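Local coordinates for outer envelope protein 64, mitochondrial (PDB 6HPG) that probably acts as a chaperone receptor in Hsp90-dependent protein targeting to mitochondria, this piece being its three-repeat TPR domain, at residues 49-54 against 80-85; 76-81 against 107-112; 91-96 against 115-120. All blocks are in the same frame, centred on the assembly; numbering follows the deposited sequence.

Contact 1. Residues 49-54 against 80-85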
loop_
_atom_site.group_PDB
_atom_site.type_symbol
_atom_site.label_atom_id
_atom_site.label_comp_id
_atom_site.label_asym_id
_atom_site.label_seq_id
_atom_site.Cartn_x
_atom_site.Cartn_y
_atom_site.Cartn_z
ATOM N N ALA A 49 2.413 -3.604 5.208
ATOM C CA ALA A 49 2.711 -4.153 6.571
ATOM C C ALA A 49 1.710 -3.648 7.622
ATOM O O ALA A 49 1.226 -4.444 8.443
ATOM C CB ALA A 49 4.135 -3.844 7.007
ATOM N N PHE A 50 1.297 -2.372 7.512
ATOM C CA PHE A 50 0.308 -1.804 8.436
ATOM C C PHE A 50 -1.095 -2.408 8.311
ATOM O O PHE A 50 -1.770 -2.644 9.325
ATOM C CB PHE A 50 0.208 -0.278 8.300
ATOM C CG PHE A 50 1.281 0.508 9.031
ATOM C CD1 PHE A 50 1.691 0.178 10.341
ATOM C CD2 PHE A 50 1.843 1.639 8.431
ATOM C CE1 PHE A 50 2.636 0.948 10.993
ATOM C CE2 PHE A 50 2.825 2.388 9.077
ATOM C CZ PHE A 50 3.207 2.055 10.351
ATOM N N LEU A 51 -1.541 -2.629 7.080
ATOM C CA LEU A 51 -2.780 -3.340 6.846
ATOM C C LEU A 51 -2.841 -4.683 7.593
ATOM O O LEU A 51 -3.831 -5.043 8.193
ATOM C CB LEU A 51 -2.935 -3.612 5.363
ATOM C CG LEU A 51 -3.390 -2.438 4.510
ATOM C CD1 LEU A 51 -3.674 -2.907 3.092
ATOM C CD2 LEU A 51 -4.624 -1.804 5.087
ATOM N N GLU A 52 -1.752 -5.408 7.567
ATOM C CA GLU A 52 -1.744 -6.713 8.199
ATOM C C GLU A 52 -1.840 -6.639 9.741
ATOM O O GLU A 52 -2.254 -7.592 10.369
ATOM C CB GLU A 52 -0.501 -7.429 7.756
ATOM C CG GLU A 52 -0.476 -7.722 6.255
ATOM C CD GLU A 52 -1.162 -9.039 5.883
ATOM O OE1 GLU A 52 -1.709 -9.692 6.796
ATOM O OE2 GLU A 52 -1.100 -9.431 4.696
ATOM N N LEU A 53 -1.436 -5.500 10.309
ATOM C CA LEU A 53 -1.494 -5.219 11.742
ATOM C C LEU A 53 -2.795 -4.598 12.196
ATOM O O LEU A 53 -2.972 -4.370 13.381
ATOM C CB LEU A 53 -0.351 -4.270 12.122
ATOM C CG LEU A 53 1.031 -4.915 12.142
ATOM C CD1 LEU A 53 2.108 -3.849 12.336
ATOM C CD2 LEU A 53 1.114 -5.984 13.224
ATOM N N CYS A 54 -3.682 -4.329 11.234
ATOM C CA CYS A 54 -4.880 -3.523 11.395
ATOM C C CYS A 54 -4.578 -2.083 11.760
ATOM O O CYS A 54 -5.433 -1.417 12.356
ATOM C CB CYS A 54 -5.850 -4.159 12.389
ATOM S SG CYS A 54 -6.219 -5.842 11.891
ATOM N N ARG A 80 -5.074 1.854 0.031
ATOM C CA ARG A 80 -5.871 2.878 0.703
ATOM C C ARG A 80 -7.355 2.500 0.637
ATOM O O ARG A 80 -8.091 2.641 1.631
ATOM C CB ARG A 80 -5.649 4.270 0.125
ATOM C CG ARG A 80 -6.054 5.347 1.120
ATOM C CD ARG A 80 -5.683 6.752 0.728
ATOM N NE ARG A 80 -6.413 7.204 -0.454
ATOM C CZ ARG A 80 -6.226 8.388 -1.030
ATOM N NH1 ARG A 80 -6.923 8.710 -2.100
ATOM N NH2 ARG A 80 -5.370 9.274 -0.514
ATOM N N GLY A 81 -7.763 1.994 -0.527
ATOM C CA GLY A 81 -9.088 1.415 -0.718
ATOM C C GLY A 81 -9.473 0.369 0.300
ATOM O O GLY A 81 -10.580 0.411 0.854
ATOM N N THR A 82 -8.558 -0.563 0.543
ATOM C CA THR A 82 -8.780 -1.640 1.510
ATOM C C THR A 82 -8.927 -1.096 2.924
ATOM O O THR A 82 -9.755 -1.596 3.665
ATOM C CB THR A 82 -7.659 -2.691 1.453
ATOM O OG1 THR A 82 -7.523 -3.134 0.103
ATOM C CG2 THR A 82 -7.946 -3.893 2.351
ATOM N N ALA A 83 -8.126 -0.091 3.290
ATOM C CA ALA A 83 -8.119 0.435 4.661
ATOM C C ALA A 83 -9.421 1.184 4.877
ATOM O O ALA A 83 -10.028 1.118 5.950
ATOM C CB ALA A 83 -6.915 1.358 4.923
ATOM N N ARG A 84 -9.841 1.918 3.851
ATOM C CA ARG A 84 -11.102 2.595 3.891
ATOM C C ARG A 84 -12.283 1.631 4.005
ATOM O O ARG A 84 -13.138 1.834 4.846
ATOM C CB ARG A 84 -11.252 3.491 2.684
ATOM C CG ARG A 84 -10.439 4.739 2.850
ATOM C CD ARG A 84 -10.342 5.444 1.522
ATOM N NE ARG A 84 -9.691 6.727 1.695
ATOM C CZ ARG A 84 -9.563 7.630 0.724
ATOM N NH1 ARG A 84 -10.020 7.399 -0.526
ATOM N NH2 ARG A 84 -8.968 8.775 1.007
ATOM N N GLU A 85 -12.320 0.590 3.192
ATOM C CA GLU A 85 -13.412 -0.385 3.284
ATOM C C GLU A 85 -13.453 -1.053 4.677
ATOM O O GLU A 85 -14.539 -1.361 5.193
ATOM C CB GLU A 85 -13.281 -1.419 2.202
ATOM C CG GLU A 85 -14.358 -2.461 2.249
ATOM C CD GLU A 85 -14.249 -3.440 1.122
ATOM O OE1 GLU A 85 -15.207 -4.229 0.946
ATOM O OE2 GLU A 85 -13.219 -3.435 0.401
#
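Leu51 meets Ala83 and Thr82 with its two methyl branches, one for each partner. CD2 of Leu51 sits 3.9 Å from CB of Ala83 and 4.2 Å from CA of Ala83, pressing on the methyl and its root together. The other branch, CD1 of Leu51, passes 4.3 Å from CB of Thr82, a looser touch on the stem of that side chain. Leu51 reaches both because its CG stands anti to its own carbonyl carbon (chi1 -78°) and its CA–CB bond points toward helix 74-86. The small alanine lets the backbones draw near: CA of Leu51 and CA of Ala83 are 6.9 Å apart. No hydrogen bond crosses the contact, which is wholly apolar. It joins helix 40-52 of the second TPR repeat to helix 74-86 of the third, the repeat-to-repeat packing from which a TPR superhelix is built. Thr82 turns its hydroxyl back to its own helix, where OG1 bonds to Leu78 O, and the same side chain packs on Phe97 and on an apolar side chain of the bound peptide. Three residues after Leu51, Cys54 leaves helical geometry in a Schellman motif, with Cys54 N bonded to Leu51 O (3.1 Å). Farther out, Arg84 NH2 lies 3.3 Å above the Arg80 guanidinium plane, near its rim; both arginines pair with Asp96, which probably offsets their like charges.

Contact 2. Residues 76-81 against 107-112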
loop_
_atom_site.group_PDB
_atom_site.type_symbol
_atom_site.label_atom_id
_atom_site.label_comp_id
_atom_site.label_asym_id
_atom_site.label_seq_id
_atom_site.Cartn_x
_atom_site.Cartn_y
_atom_site.Cartn_z
ATOM N N ALA A 76 -0.963 1.774 -4.144
ATOM C CA ALA A 76 -1.371 2.809 -3.201
ATOM C C ALA A 76 -2.892 3.014 -3.149
ATOM O O ALA A 76 -3.477 3.202 -2.070
ATOM C CB ALA A 76 -0.613 4.118 -3.497
ATOM N N TYR A 77 -3.541 2.950 -4.320
ATOM C CA TYR A 77 -4.972 3.036 -4.425
ATOM C C TYR A 77 -5.692 1.774 -3.883
ATOM O O TYR A 77 -6.669 1.874 -3.105
ATOM C CB TYR A 77 -5.401 3.402 -5.864
ATOM C CG TYR A 77 -4.851 4.721 -6.269
ATOM C CD1 TYR A 77 -5.397 5.931 -5.780
ATOM C CD2 TYR A 77 -3.753 4.796 -7.063
ATOM C CE1 TYR A 77 -4.825 7.161 -6.099
ATOM C CE2 TYR A 77 -3.176 6.014 -7.380
ATOM C CZ TYR A 77 -3.715 7.192 -6.909
ATOM O OH TYR A 77 -3.104 8.371 -7.270
ATOM N N LEU A 78 -5.214 0.598 -4.308
ATOM C CA LEU A 78 -5.731 -0.696 -3.820
ATOM C C LEU A 78 -5.689 -0.800 -2.309
ATOM O O LEU A 78 -6.674 -1.155 -1.682
ATOM C CB LEU A 78 -4.915 -1.829 -4.400
ATOM C CG LEU A 78 -5.001 -1.995 -5.935
ATOM C CD1 LEU A 78 -4.227 -3.228 -6.371
ATOM C CD2 LEU A 78 -6.425 -2.145 -6.393
ATOM N N ARG A 79 -4.526 -0.474 -1.738
ATOM C CA ARG A 79 -4.304 -0.484 -0.278
ATOM C C ARG A 79 -5.054 0.603 0.518
ATOM O O ARG A 79 -5.630 0.286 1.583
ATOM C CB ARG A 79 -2.808 -0.458 0.056
ATOM C CG ARG A 79 -2.110 -1.788 -0.311
ATOM C CD ARG A 79 -0.594 -1.790 -0.109
ATOM N NE ARG A 79 -0.106 -3.078 -0.558
ATOM C CZ ARG A 79 1.004 -3.302 -1.232
ATOM N NH1 ARG A 79 1.859 -2.327 -1.524
ATOM N NH2 ARG A 79 1.260 -4.532 -1.602
ATOM N N ARG A 80 -5.074 1.854 0.031
ATOM C CA ARG A 80 -5.871 2.878 0.703
ATOM C C ARG A 80 -7.355 2.500 0.637
ATOM O O ARG A 80 -8.091 2.641 1.631
ATOM C CB ARG A 80 -5.649 4.270 0.125
ATOM C CG ARG A 80 -6.054 5.347 1.120
ATOM C CD ARG A 80 -5.683 6.752 0.728
ATOM N NE ARG A 80 -6.413 7.204 -0.454
ATOM C CZ ARG A 80 -6.226 8.388 -1.030
ATOM N NH1 ARG A 80 -6.923 8.710 -2.100
ATOM N NH2 ARG A 80 -5.370 9.274 -0.514
ATOM N N GLY A 81 -7.763 1.994 -0.527
ATOM C CA GLY A 81 -9.088 1.415 -0.718
ATOM C C GLY A 81 -9.473 0.369 0.300
ATOM O O GLY A 81 -10.580 0.411 0.854
ATOM N N ASN A 107 -7.086 -4.897 -13.385
ATOM C CA ASN A 107 -6.714 -5.234 -12.026
ATOM C C ASN A 107 -7.806 -6.026 -11.373
ATOM O O ASN A 107 -8.922 -5.549 -11.209
ATOM C CB ASN A 107 -6.421 -3.984 -11.208
ATOM C CG ASN A 107 -5.875 -4.321 -9.849
ATOM O OD1 ASN A 107 -6.625 -4.480 -8.887
ATOM N ND2 ASN A 107 -4.577 -4.466 -9.765
ATOM N N LYS A 108 -7.487 -7.251 -10.987
ATOM C CA LYS A 108 -8.500 -8.160 -10.485
ATOM C C LYS A 108 -9.000 -7.733 -9.099
ATOM O O LYS A 108 -10.165 -7.939 -8.792
ATOM C CB LYS A 108 -7.996 -9.611 -10.485
ATOM C CG LYS A 108 -8.856 -10.584 -11.304
ATOM C CD LYS A 108 -10.212 -10.913 -10.656
ATOM C CE LYS A 108 -11.402 -10.350 -11.435
ATOM N NZ LYS A 108 -12.652 -10.323 -10.616
ATOM N N THR A 109 -8.150 -7.089 -8.297
ATOM C CA THR A 109 -8.473 -6.823 -6.919
ATOM C C THR A 109 -9.427 -5.722 -6.823
ATOM O O THR A 109 -10.332 -5.775 -5.999
ATOM C CB THR A 109 -7.224 -6.474 -6.109
ATOM O OG1 THR A 109 -6.543 -7.701 -5.844
ATOM C CG2 THR A 109 -7.526 -5.754 -4.762
ATOM N N ALA A 110 -9.205 -4.680 -7.620
ATOM C CA ALA A 110 -10.170 -3.589 -7.735
ATOM C C ALA A 110 -11.554 -4.039 -8.262
ATOM O O ALA A 110 -12.557 -3.572 -7.766
ATOM C CB ALA A 110 -9.590 -2.483 -8.601
ATOM N N LYS A 111 -11.606 -4.918 -9.256
ATOM C CA LYS A 111 -12.906 -5.410 -9.791
ATOM C C LYS A 111 -13.706 -6.239 -8.786
ATOM O O LYS A 111 -14.903 -6.047 -8.667
ATOM C CB LYS A 111 -12.715 -6.194 -11.089
ATOM C CG LYS A 111 -12.296 -5.290 -12.226
ATOM C CD LYS A 111 -12.361 -5.940 -13.605
ATOM C CE LYS A 111 -11.010 -6.443 -14.081
ATOM N NZ LYS A 111 -11.007 -6.567 -15.564
ATOM N N VAL A 112 -13.043 -7.142 -8.060
ATOM C CA VAL A 112 -13.681 -7.902 -6.973
ATOM C C VAL A 112 -14.204 -6.915 -5.942
ATOM O O VAL A 112 -15.358 -7.019 -5.534
ATOM C CB VAL A 112 -12.713 -8.958 -6.323
ATOM C CG1 VAL A 112 -13.262 -9.542 -5.020
ATOM C CG2 VAL A 112 -12.410 -10.091 -7.288
#
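Leu78 and Asn107 reach for each other from opposite directions, an isobutyl group meeting a primary amide. CD2 of Leu78 lies 3.4 Å from OD1 of Asn107, while CD1 of Leu78 lies across both amide heteroatoms, 3.6 Å from ND2 of Asn107 and about as far from its oxygen. The same CD2 of Leu78 also rests 3.9 Å from CB of Ala110 and 4.1 Å from CG2 of Thr109, so one methyl is held among three residues at the start of helix 108-118. The amide is placed by its role as N-cap. CG of Asn107 is anti to the backbone N (chi1 -173°), which carries OD1 over the first turn to accept from Ala110 N at 2.9 Å. That bond is nearly straight (170° at the hydrogen) and lies in the carbonyl plane; a second, from Thr109 N to the same OD1, is bent and weak. ND2 of Asn107 donates to Glu104 OE1, and weakly to the backbone of the bound peptide. Replacing Asn107 with an alanine is likely to leave Ala110 N without its capping acceptor, Glu104 without its ND2 donor and a gap beside the Leu78 methyls. The contact thus ties helix 74-86 of the third TPR repeat to the final helix of the domain; helix 90-103, which lies between the two in sequence, packs Ala100 on Leu78 and Leu101 on Ala110. Leu78 and Thr109 also pack on apolar side chains of the peptide, which places the contact beside the binding groove. Its chemistry is mixed: methyls come obliquely against the oxygen and nitrogen of an amide whose OD1 takes the capping bonds and whose ND2 goes to Glu104, which lets it lie beside Leu78 with both polar atoms engaged.

Contact 3. Residues 91-96 against 115-120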
loop_
_atom_site.group_PDB
_atom_site.type_symbol
_atom_site.label_atom_id
_atom_site.label_comp_id
_atom_site.label_asym_id
_atom_site.label_seq_id
_atom_site.Cartn_x
_atom_site.Cartn_y
_atom_site.Cartn_z
ATOM N N LYS A 91 -17.689 4.829 0.302
ATOM C CA LYS A 91 -17.712 5.791 -0.815
ATOM C C LYS A 91 -16.274 6.113 -1.190
ATOM O O LYS A 91 -15.898 6.031 -2.359
ATOM C CB LYS A 91 -18.517 7.081 -0.446
ATOM C CG LYS A 91 -18.007 8.441 -0.975
ATOM C CD LYS A 91 -18.743 8.941 -2.221
ATOM C CE LYS A 91 -17.929 9.938 -3.054
ATOM N NZ LYS A 91 -16.997 9.308 -4.041
ATOM N N GLU A 92 -15.479 6.455 -0.178
ATOM C CA GLU A 92 -14.048 6.726 -0.365
ATOM C C GLU A 92 -13.233 5.511 -0.870
ATOM O O GLU A 92 -12.328 5.657 -1.692
ATOM C CB GLU A 92 -13.468 7.269 0.934
ATOM C CG GLU A 92 -13.987 8.646 1.278
ATOM C CD GLU A 92 -13.762 8.981 2.735
ATOM O OE1 GLU A 92 -12.590 9.146 3.116
ATOM O OE2 GLU A 92 -14.758 9.071 3.488
ATOM N N ALA A 93 -13.576 4.319 -0.390
ATOM C CA ALA A 93 -12.954 3.099 -0.910
ATOM C C ALA A 93 -13.228 2.992 -2.414
ATOM O O ALA A 93 -12.291 2.827 -3.191
ATOM C CB ALA A 93 -13.447 1.842 -0.192
ATOM N N ALA A 94 -14.496 3.106 -2.810
ATOM C CA ALA A 94 -14.857 2.934 -4.222
ATOM C C ALA A 94 -14.094 3.912 -5.092
ATOM O O ALA A 94 -13.634 3.561 -6.147
ATOM C CB ALA A 94 -16.357 3.074 -4.446
ATOM N N ALA A 95 -13.943 5.145 -4.649
ATOM C CA ALA A 95 -13.172 6.088 -5.419
ATOM C C ALA A 95 -11.755 5.559 -5.707
ATOM O O ALA A 95 -11.243 5.666 -6.854
ATOM C CB ALA A 95 -13.128 7.412 -4.709
ATOM N N ASP A 96 -11.126 4.985 -4.672
ATOM C CA ASP A 96 -9.778 4.483 -4.806
ATOM C C ASP A 96 -9.768 3.210 -5.647
ATOM O O ASP A 96 -8.908 3.066 -6.521
ATOM C CB ASP A 96 -9.149 4.166 -3.457
ATOM C CG ASP A 96 -8.755 5.371 -2.673
ATOM O OD1 ASP A 96 -8.538 6.488 -3.209
ATOM O OD2 ASP A 96 -8.611 5.145 -1.452
ATOM N N LYS A 115 -17.491 -4.864 -6.997
ATOM C CA LYS A 115 -18.665 -5.774 -6.873
ATOM C C LYS A 115 -19.159 -5.955 -5.415
ATOM O O LYS A 115 -20.349 -5.870 -5.138
ATOM C CB LYS A 115 -18.263 -7.117 -7.460
ATOM C CG LYS A 115 -19.330 -8.183 -7.578
ATOM C CD LYS A 115 -18.850 -9.189 -8.610
ATOM C CE LYS A 115 -19.247 -10.612 -8.296
ATOM N NZ LYS A 115 -20.625 -10.901 -8.748
ATOM N N ARG A 116 -18.233 -6.183 -4.496
ATOM C CA ARG A 116 -18.542 -6.269 -3.069
ATOM C C ARG A 116 -19.036 -4.918 -2.529
ATOM O O ARG A 116 -20.016 -4.845 -1.767
ATOM C CB ARG A 116 -17.308 -6.789 -2.327
ATOM C CG ARG A 116 -17.440 -6.989 -0.840
ATOM C CD ARG A 116 -16.149 -7.539 -0.223
ATOM N NE ARG A 116 -15.052 -6.580 -0.381
ATOM C CZ ARG A 116 -14.000 -6.723 -1.196
ATOM N NH1 ARG A 116 -13.822 -7.827 -1.930
ATOM N NH2 ARG A 116 -13.111 -5.740 -1.283
ATOM N N LEU A 117 -18.386 -3.836 -2.932
ATOM C CA LEU A 117 -18.801 -2.505 -2.452
ATOM C C LEU A 117 -20.166 -2.033 -2.998
ATOM O O LEU A 117 -20.848 -1.247 -2.337
ATOM C CB LEU A 117 -17.746 -1.457 -2.794
ATOM C CG LEU A 117 -16.473 -1.521 -1.974
ATOM C CD1 LEU A 117 -15.464 -0.555 -2.575
ATOM C CD2 LEU A 117 -16.778 -1.200 -0.519
ATOM N N ARG A 118 -20.535 -2.479 -4.206
ATOM C CA ARG A 118 -21.838 -2.139 -4.842
ATOM C C ARG A 118 -23.048 -2.233 -3.888
ATOM O O ARG A 118 -23.816 -1.279 -3.763
ATOM C CB ARG A 118 -22.087 -3.025 -6.071
ATOM C CG ARG A 118 -22.029 -2.307 -7.392
ATOM C CD ARG A 118 -22.673 -3.145 -8.486
ATOM N NE ARG A 118 -23.670 -2.372 -9.237
ATOM C CZ ARG A 118 -24.894 -2.045 -8.803
ATOM N NH1 ARG A 118 -25.330 -2.425 -7.602
ATOM N NH2 ARG A 118 -25.705 -1.330 -9.586
ATOM N N LYS A 119 -23.160 -3.369 -3.197
ATOM C CA LYS A 119 -24.213 -3.618 -2.186
ATOM C C LYS A 119 -24.086 -2.860 -0.837
ATOM O O LYS A 119 -24.863 -3.127 0.084
ATOM C CB LYS A 119 -24.350 -5.138 -1.940
ATOM C CG LYS A 119 -25.073 -5.861 -3.080
ATOM C CD LYS A 119 -24.633 -7.309 -3.248
ATOM C CE LYS A 119 -23.353 -7.417 -4.063
ATOM N NZ LYS A 119 -22.770 -8.778 -3.970
ATOM N N HIS A 120 -23.102 -1.959 -0.709
ATOM C CA HIS A 120 -23.032 -0.981 0.394
ATOM C C HIS A 120 -23.067 0.479 -0.056
ATOM O O HIS A 120 -23.136 1.363 0.804
ATOM C CB HIS A 120 -21.739 -1.146 1.183
ATOM C CG HIS A 120 -21.509 -2.519 1.722
ATOM N ND1 HIS A 120 -22.177 -3.006 2.821
ATOM C CD2 HIS A 120 -20.632 -3.483 1.353
ATOM C CE1 HIS A 120 -21.745 -4.226 3.087
ATOM N NE2 HIS A 120 -20.804 -4.536 2.213
#
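Leu117 packs against Ala93 and Ala94 through one methyl, CD1. This apolar group carries the whole contact between the segments. CD1 of Leu117 is 3.9 Å from CB of Ala93 and 4.2 Å from CB of Ala94, sitting over the notch formed by the two alanine methyls and the Ala94 backbone, with Ala94 N at 3.8 Å from the same CD1. The leucine gets there by extension: CG lies anti to its own carbonyl carbon and CD1 anti to its CA (chi2 172°), which brings CD1 up to Ala93 and Ala94. Two consecutive alanines leave room for it, and CA of Ala94 comes within 6.9 Å of CA of Leu117. Tyr90 and Phe97, from the same helix as the alanines, also touch Leu117. Aromatic stacking adds a tie at the end of the chain, where the ring of His120 stacks on that of Tyr90. A backbone bond from His120 N to Leu117 O (2.9 Å) closes the turn that follows. Among the charged groups, Glu85, the partner of Arg116, also packs its side chain against Ala93 and Leu117, and this pair therefore borders the apolar spot directly; Glu92 pairs with Arg89. In fold terms, the second helix of the third TPR repeat is here covered by the C-terminal helix 108-118, which shields its apolar flank as a closing helix commonly does in TPR domains. With no hydrogen bond between them, cohesion between these two segments is apolar and non-directional, resting on the fit of one methyl against two others and a piece of backbone.

Contacts 1 and 2 use helix 74-86 from two flanks, their centres about 11 Å apart, and meet where Leu51 CD1 packs on Arg79 CG at 3.9 Å. Contact 3 lies about 10 Å, centre to centre, from contact 2, with which it shares helix 108-118, and about 15 Å from contact 1. Salt bridges bind them: Glu85 OE1 to Arg116 NE at 2.7 Å joins contacts 1 and 3, and Asp96 OD1 takes Arg80 NH1 at 3.0 Å, an arginine common to contacts 1 and 2. Both of those contacts border the bound peptide, whose backbone Arg79 NH2 holds by hydrogen bonds; contact 3 joins helices 90-103 and 108-118.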